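Local atomic coordinates of leucine--tRNA ligase (Agrobacterium radiobacter, PDB entry 5AH5), a protein that probably catalyses the ATP-dependent attachment of leucine to tRNA(Leu), serving as a self-immunity synthetase in a plant-tumour biocontrol strain. Residues 76-81 with 491-496; 495-500 with 531-536. All blocks are in the same frame, centred on the assembly; numbering follows the deposited sequence.

Overall arrangement
Interactions 1 and 2 meet end to end on one connection: 491-496 runs out of helix 489-492 and shares Trp-495 and Tyr-496 with 495-500. Their centres lie about 8 Å apart, and both touch the bound leucyl-sulfamoyl adenosine. Interaction 1 spans the chain widely, bringing the loop between strand 70-72 and helix 82-91 to residues some 410 positions later. Interaction 2 is more local, reaching forward to helix 533-546. They also touch directly, with O of Ser-493 2.9 Å from CE1 of His-533. Three pieces of chain, two of them close in sequence, thus line the leucyl end of the ligand beside the parallel sheet formed by strands 70-72, 32-37, 520-524 and 556-560, the Rossmann-type core of a class I synthetase.

Interaction 1: residues 76-81 with 491-496; sequences GWDSFG and VDSSWY. With LSS (5'-O-(L-leucylsulfamoyl)adenosine), chain I.
Asp-78 and Asp-492 approach from the two segments with different first torsions: CG of Asp-78 stands anti to the backbone N (chi1 -154°), whereas CG of Asp-492 turns back beside its own N (chi1 -54°). The two carboxylates nevertheless stop short of each other, OD1 of Asp-78 lying 4.8 Å from OD2 of Asp-492. Between them sits a water that is bonded to both oxygens and also accepts from the backbone N-H of Phe-80, a bridge that probably eases the proximity of like charges. Gln-134, on helix 128-143, grips the other oxygen of Asp-492.

OD2 of Asp-492 lies at the edge of the Phe-80 ring, near its plane, 3.3 Å from CB of Phe-80; the carboxylate is turned 68° from the ring, and the two side chains cross at about a right angle. OD2 of Asp-78 faces the ligand and receives a hydrogen bond from N4, the leucyl amino group, at 2.6 Å; a second water donates to the same OD2 at 2.7 Å. That water is in turn bonded to OG of Ser-493 at 2.6 Å, so one carboxylate oxygen, by way of this water, connects the amino group with the 491-496 segment. Ser-493 also touches the carboxylate through CB, 3.7 Å from OD2 of Asp-78, while its OG approaches the leucyl methyl C10 to 3.7 Å. A carboxylate holding the substrate's amino group, with the leucyl methyl C10 packed against Ser-493, marks the aminoacyl pocket of this class I active site, here occupied by an analogue of leucyl-adenylate.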
# COMPACT_ATOMS: atom_id res chain seq x y z
N GLY B 76 -14.11 -1.70 -5.38
CA GLY B 76 -15.20 -1.15 -4.59
C GLY B 76 -14.77 0.24 -4.18
O GLY B 76 -13.79 0.79 -4.72
N TRP B 77 -15.49 0.81 -3.24
CA TRP B 77 -15.58 2.28 -3.10
C TRP B 77 -15.34 2.66 -1.66
O TRP B 77 -16.07 2.23 -0.78
CB TRP B 77 -16.97 2.70 -3.58
CG TRP B 77 -17.23 2.10 -4.94
CD1 TRP B 77 -18.10 1.09 -5.23
CD2 TRP B 77 -16.50 2.34 -6.16
NE1 TRP B 77 -18.09 0.81 -6.56
CE2 TRP B 77 -17.09 1.55 -7.16
CE3 TRP B 77 -15.44 3.17 -6.51
CZ2 TRP B 77 -16.61 1.51 -8.47
CZ3 TRP B 77 -14.97 3.17 -7.86
CH2 TRP B 77 -15.55 2.35 -8.81
N ASP B 78 -14.29 3.44 -1.42
CA ASP B 78 -13.98 4.00 -0.08
C ASP B 78 -14.83 5.32 0.03
O ASP B 78 -14.38 6.39 -0.30
CB ASP B 78 -12.49 4.22 0.02
CG ASP B 78 -11.95 4.19 1.44
OD1 ASP B 78 -12.72 4.03 2.39
OD2 ASP B 78 -10.69 4.29 1.60
N SER B 79 -16.08 5.20 0.53
CA SER B 79 -17.04 6.19 0.32
C SER B 79 -17.53 6.95 1.56
O SER B 79 -18.39 7.77 1.41
CB SER B 79 -18.18 5.58 -0.52
OG SER B 79 -18.53 4.31 -0.07
N PHE B 80 -16.99 6.68 2.76
CA PHE B 80 -17.32 7.39 3.97
C PHE B 80 -16.15 8.29 4.43
O PHE B 80 -15.00 8.19 3.94
CB PHE B 80 -17.64 6.42 5.13
CG PHE B 80 -19.15 6.11 5.37
CD1 PHE B 80 -20.16 7.05 5.15
CD2 PHE B 80 -19.51 4.89 5.92
CE1 PHE B 80 -21.50 6.75 5.40
CE2 PHE B 80 -20.84 4.61 6.23
CZ PHE B 80 -21.83 5.52 5.96
N GLY B 81 -16.48 9.18 5.35
CA GLY B 81 -15.55 10.05 6.00
C GLY B 81 -15.16 11.26 5.21
O GLY B 81 -15.78 11.63 4.24
N VAL B 491 -11.23 3.05 9.58
CA VAL B 491 -11.85 1.83 10.12
C VAL B 491 -12.40 1.06 8.95
O VAL B 491 -12.10 -0.09 8.84
CB VAL B 491 -12.96 2.08 11.22
CG1 VAL B 491 -13.53 0.76 11.75
CG2 VAL B 491 -12.35 2.82 12.40
N ASP B 492 -13.16 1.70 8.05
CA ASP B 492 -13.75 1.01 6.93
C ASP B 492 -12.64 0.25 6.12
O ASP B 492 -12.76 -0.91 5.77
CB ASP B 492 -14.40 1.96 5.95
CG ASP B 492 -15.47 2.93 6.58
OD1 ASP B 492 -15.62 3.07 7.82
OD2 ASP B 492 -16.10 3.61 5.76
N SER B 493 -11.59 0.98 5.80
CA SER B 493 -10.59 0.50 4.91
C SER B 493 -9.58 -0.40 5.60
O SER B 493 -8.71 -0.87 4.94
CB SER B 493 -9.93 1.71 4.20
OG SER B 493 -9.32 2.61 5.10
N SER B 494 -9.68 -0.62 6.93
CA SER B 494 -8.77 -1.48 7.60
C SER B 494 -9.00 -2.99 7.38
O SER B 494 -8.12 -3.77 7.72
CB SER B 494 -8.74 -1.18 9.10
OG SER B 494 -9.94 -1.60 9.74
N TRP B 495 -10.17 -3.37 6.87
CA TRP B 495 -10.57 -4.75 6.70
C TRP B 495 -11.37 -5.00 5.41
O TRP B 495 -11.80 -6.11 5.17
CB TRP B 495 -11.37 -5.18 7.91
CG TRP B 495 -12.79 -4.62 7.92
CD1 TRP B 495 -13.15 -3.37 8.27
CD2 TRP B 495 -14.01 -5.28 7.52
NE1 TRP B 495 -14.52 -3.19 8.14
CE2 TRP B 495 -15.06 -4.35 7.68
CE3 TRP B 495 -14.32 -6.57 7.10
CZ2 TRP B 495 -16.37 -4.67 7.38
CZ3 TRP B 495 -15.57 -6.88 6.80
CH2 TRP B 495 -16.62 -5.94 6.97
N TYR B 496 -11.53 -4.01 4.55
CA TYR B 496 -12.39 -4.20 3.35
C TYR B 496 -12.01 -5.33 2.42
O TYR B 496 -12.86 -5.88 1.68
CB TYR B 496 -12.43 -2.91 2.52
CG TYR B 496 -11.18 -2.57 1.66
CD1 TYR B 496 -10.01 -2.12 2.22
CD2 TYR B 496 -11.23 -2.68 0.28
CE1 TYR B 496 -8.90 -1.79 1.44
CE2 TYR B 496 -10.12 -2.36 -0.53
CZ TYR B 496 -8.97 -1.94 0.05
OH TYR B 496 -7.87 -1.62 -0.72
C1 LSS I . -7.16 6.25 -1.22
N1 LSS I . -0.38 8.96 -9.13
O1 LSS I . -6.02 6.63 -1.06
S1 LSS I . -7.38 7.51 -3.33
C2 LSS I . -0.29 7.68 -8.76
N2 LSS I . -7.90 6.61 -2.26
O2 LSS I . -1.88 6.16 -4.34
N3 LSS I . -1.20 7.09 -7.95
O3 LSS I . -3.13 3.71 -4.28
C4 LSS I . -2.24 7.82 -7.50
N4 LSS I . -9.27 5.25 -0.34
O4 LSS I . -4.78 5.70 -6.33
C5 LSS I . -2.33 9.18 -7.78
O5 LSS I . -6.18 6.75 -4.06
C6 LSS I . -1.37 9.76 -8.59
N6 LSS I . -1.49 11.07 -8.92
C7 LSS I . -7.55 3.02 0.98
N7 LSS I . -3.44 9.66 -7.15
C8 LSS I . -4.00 8.64 -6.45
C9 LSS I . -7.11 4.00 -0.11
N9 LSS I . -3.27 7.52 -6.70
CA LSS I . -7.80 5.37 -0.19
C10 LSS I . -7.09 3.57 2.35
C11 LSS I . -6.98 1.60 0.63
O1A LSS I . -6.81 8.82 -2.99
C21 LSS I . -3.46 6.19 -6.13
C22 LSS I . -3.24 6.17 -4.66
C23 LSS I . -3.96 4.90 -4.23
C24 LSS I . -5.10 4.86 -5.23
C25 LSS I . -6.38 5.50 -4.70
O2A LSS I . -8.34 7.68 -4.41
O HOH W 1 -10.13 4.95 4.16
O HOH W 2 -14.77 4.85 3.81

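Interaction 2: residues 495-500 with 531-536; sequences WYFLRY and TLHLIY. With LSS (5'-O-(L-leucylsulfamoyl)adenosine), chain I.
Tyr-496 and His-533 make the close part of this contact, CE1 of the tyrosine meeting CE1 of the histidine at 3.7 Å. The imidazole carbon arrives at the edge of the phenol ring, near its plane, yet the two rings are neither stacked nor perpendicular: their planes are 47° apart and their centroids 5.9 Å from each other. Both polar ends have the same partner, Tyr-523 on strand 520-524, whose hydroxyl is hydrogen-bonded to OH of Tyr-496 and to NE2 of His-533. For the imidazole, whose NE2 lies off its rotation axis, this bond helps set the turn of the ring; for the tyrosine it fixes mainly where the hydroxyl sits.

The leucyl side chain of the ligand completes the packing. Methyl C11 lies over one face of the imidazole, 3.5 Å above the plane and displaced toward the rim, and also 3.6 Å from OH of Tyr-496; the other methyl, C10, rests 3.5 Å from CB of His-533. Since CG of His-533 stands anti to the backbone N (chi1 158°), the ring projects from the first turn of helix 533-546 into the leucine-binding pocket, where it and Tyr-496 line the part of the class I active site that receives the leucyl side chain, consistent with a role in fitting leucine. Phe-39 stacks on the tyrosine ring.

Away from the ligand the fit between the two segments slackens. Phe-497 comes no nearer than 4.3 Å, from its CE2 to CE1 of His-533, in an oblique approach without ring stacking. This looser side does not open to solvent, because all three touching residues are buried: the phenylalanine is packed against Ser-537 and Thr-541 further along the helix, Leu-36 of the central sheet and Pro-555.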
# COMPACT_ATOMS: atom_id res chain seq x y z
N TRP B 495 -10.17 -3.37 6.87
CA TRP B 495 -10.57 -4.75 6.70
C TRP B 495 -11.37 -5.00 5.41
O TRP B 495 -11.80 -6.11 5.17
CB TRP B 495 -11.37 -5.18 7.91
CG TRP B 495 -12.79 -4.62 7.92
CD1 TRP B 495 -13.15 -3.37 8.27
CD2 TRP B 495 -14.01 -5.28 7.52
NE1 TRP B 495 -14.52 -3.19 8.14
CE2 TRP B 495 -15.06 -4.35 7.68
CE3 TRP B 495 -14.32 -6.57 7.10
CZ2 TRP B 495 -16.37 -4.67 7.38
CZ3 TRP B 495 -15.57 -6.88 6.80
CH2 TRP B 495 -16.62 -5.94 6.97
N TYR B 496 -11.53 -4.01 4.55
CA TYR B 496 -12.39 -4.20 3.35
C TYR B 496 -12.01 -5.33 2.42
O TYR B 496 -12.86 -5.88 1.68
CB TYR B 496 -12.43 -2.91 2.52
CG TYR B 496 -11.18 -2.57 1.66
CD1 TYR B 496 -10.01 -2.12 2.22
CD2 TYR B 496 -11.23 -2.68 0.28
CE1 TYR B 496 -8.90 -1.79 1.44
CE2 TYR B 496 -10.12 -2.36 -0.53
CZ TYR B 496 -8.97 -1.94 0.05
OH TYR B 496 -7.87 -1.62 -0.72
N PHE B 497 -10.70 -5.57 2.36
CA PHE B 497 -10.13 -6.62 1.55
C PHE B 497 -10.60 -8.02 2.03
O PHE B 497 -10.59 -8.99 1.24
CB PHE B 497 -8.56 -6.53 1.51
CG PHE B 497 -7.95 -6.34 2.88
CD1 PHE B 497 -7.65 -7.40 3.66
CD2 PHE B 497 -7.77 -5.09 3.41
CE1 PHE B 497 -7.15 -7.22 4.92
CE2 PHE B 497 -7.28 -4.90 4.68
CZ PHE B 497 -6.99 -5.97 5.45
N LEU B 498 -10.91 -8.15 3.32
CA LEU B 498 -11.58 -9.35 3.84
C LEU B 498 -13.09 -9.46 3.57
O LEU B 498 -13.69 -10.52 3.87
CB LEU B 498 -11.33 -9.50 5.36
CG LEU B 498 -9.90 -9.37 5.79
CD1 LEU B 498 -9.81 -9.32 7.31
CD2 LEU B 498 -9.08 -10.48 5.15
N ARG B 499 -13.70 -8.40 3.00
CA ARG B 499 -15.11 -8.38 2.74
C ARG B 499 -15.44 -8.68 1.32
O ARG B 499 -16.51 -9.26 1.01
CB ARG B 499 -15.70 -7.01 3.15
CG ARG B 499 -17.16 -6.78 2.81
CD ARG B 499 -18.05 -7.59 3.75
NE ARG B 499 -19.47 -7.27 3.57
CZ ARG B 499 -20.47 -7.90 4.22
NH1 ARG B 499 -20.20 -8.87 5.09
NH2 ARG B 499 -21.72 -7.55 3.97
N TYR B 500 -14.54 -8.28 0.42
CA TYR B 500 -14.76 -8.52 -1.01
C TYR B 500 -15.14 -9.98 -1.33
O TYR B 500 -15.90 -10.25 -2.30
CB TYR B 500 -13.47 -8.21 -1.75
CG TYR B 500 -13.13 -6.78 -2.11
CD1 TYR B 500 -14.05 -5.98 -2.79
CD2 TYR B 500 -11.80 -6.31 -1.98
CE1 TYR B 500 -13.71 -4.69 -3.17
CE2 TYR B 500 -11.45 -5.04 -2.39
CZ TYR B 500 -12.41 -4.24 -3.00
OH TYR B 500 -12.13 -2.96 -3.45
N THR B 531 1.94 4.99 6.94
CA THR B 531 1.56 5.00 8.35
C THR B 531 0.11 5.49 8.50
O THR B 531 -0.21 6.03 9.55
CB THR B 531 2.49 5.85 9.22
OG1 THR B 531 2.44 7.18 8.76
CG2 THR B 531 3.91 5.31 9.18
N LEU B 532 -0.73 5.26 7.48
CA LEU B 532 -2.20 5.27 7.61
C LEU B 532 -2.73 3.86 7.36
O LEU B 532 -2.61 3.04 8.21
CB LEU B 532 -2.85 6.33 6.70
CG LEU B 532 -2.59 7.78 7.17
CD1 LEU B 532 -2.52 8.77 6.04
CD2 LEU B 532 -3.61 8.23 8.17
N HIS B 533 -3.29 3.58 6.19
CA HIS B 533 -3.99 2.33 5.94
C HIS B 533 -3.08 1.08 6.10
O HIS B 533 -3.53 0.05 6.63
CB HIS B 533 -4.68 2.39 4.59
CG HIS B 533 -4.99 1.04 3.97
ND1 HIS B 533 -6.00 0.23 4.42
CD2 HIS B 533 -4.47 0.42 2.87
CE1 HIS B 533 -6.06 -0.86 3.66
NE2 HIS B 533 -5.13 -0.78 2.73
N LEU B 534 -1.79 1.19 5.74
CA LEU B 534 -0.87 0.05 5.83
C LEU B 534 -0.51 -0.25 7.27
O LEU B 534 -0.13 -1.36 7.56
CB LEU B 534 0.41 0.30 4.96
CG LEU B 534 0.16 0.41 3.44
CD1 LEU B 534 1.34 0.92 2.62
CD2 LEU B 534 -0.34 -0.94 2.90
N ILE B 535 -0.60 0.70 8.20
CA ILE B 535 -0.49 0.31 9.62
C ILE B 535 -1.80 -0.29 10.08
O ILE B 535 -1.81 -1.34 10.67
CB ILE B 535 -0.24 1.50 10.54
CG1 ILE B 535 1.18 1.98 10.39
CG2 ILE B 535 -0.47 1.11 12.01
CD1 ILE B 535 2.20 1.13 11.11
N TYR B 536 -2.90 0.44 9.91
CA TYR B 536 -4.19 -0.01 10.48
C TYR B 536 -4.64 -1.42 9.99
O TYR B 536 -5.10 -2.22 10.76
CB TYR B 536 -5.27 1.00 10.14
CG TYR B 536 -5.10 2.39 10.72
CD1 TYR B 536 -4.78 2.60 12.06
CD2 TYR B 536 -5.28 3.49 9.93
CE1 TYR B 536 -4.62 3.90 12.58
CE2 TYR B 536 -5.19 4.78 10.44
CZ TYR B 536 -4.86 4.98 11.75
OH TYR B 536 -4.76 6.28 12.16
C1 LSS I . -7.16 6.25 -1.22
N1 LSS I . -0.38 8.96 -9.13
O1 LSS I . -6.02 6.63 -1.06
S1 LSS I . -7.38 7.51 -3.33
C2 LSS I . -0.29 7.68 -8.76
N2 LSS I . -7.90 6.61 -2.26
O2 LSS I . -1.88 6.16 -4.34
N3 LSS I . -1.20 7.09 -7.95
O3 LSS I . -3.13 3.71 -4.28
C4 LSS I . -2.24 7.82 -7.50
N4 LSS I . -9.27 5.25 -0.34
O4 LSS I . -4.78 5.70 -6.33
C5 LSS I . -2.33 9.18 -7.78
O5 LSS I . -6.18 6.75 -4.06
C6 LSS I . -1.37 9.76 -8.59
N6 LSS I . -1.49 11.07 -8.92
C7 LSS I . -7.55 3.02 0.98
N7 LSS I . -3.44 9.66 -7.15
C8 LSS I . -4.00 8.64 -6.45
C9 LSS I . -7.11 4.00 -0.11
N9 LSS I . -3.27 7.52 -6.70
CA LSS I . -7.80 5.37 -0.19
C10 LSS I . -7.09 3.57 2.35
C11 LSS I . -6.98 1.60 0.63
O1A LSS I . -6.81 8.82 -2.99
C21 LSS I . -3.46 6.19 -6.13
C22 LSS I . -3.24 6.17 -4.66
C23 LSS I . -3.96 4.90 -4.23
C24 LSS I . -5.10 4.86 -5.23
C25 LSS I . -6.38 5.50 -4.70
O2A LSS I . -8.34 7.68 -4.41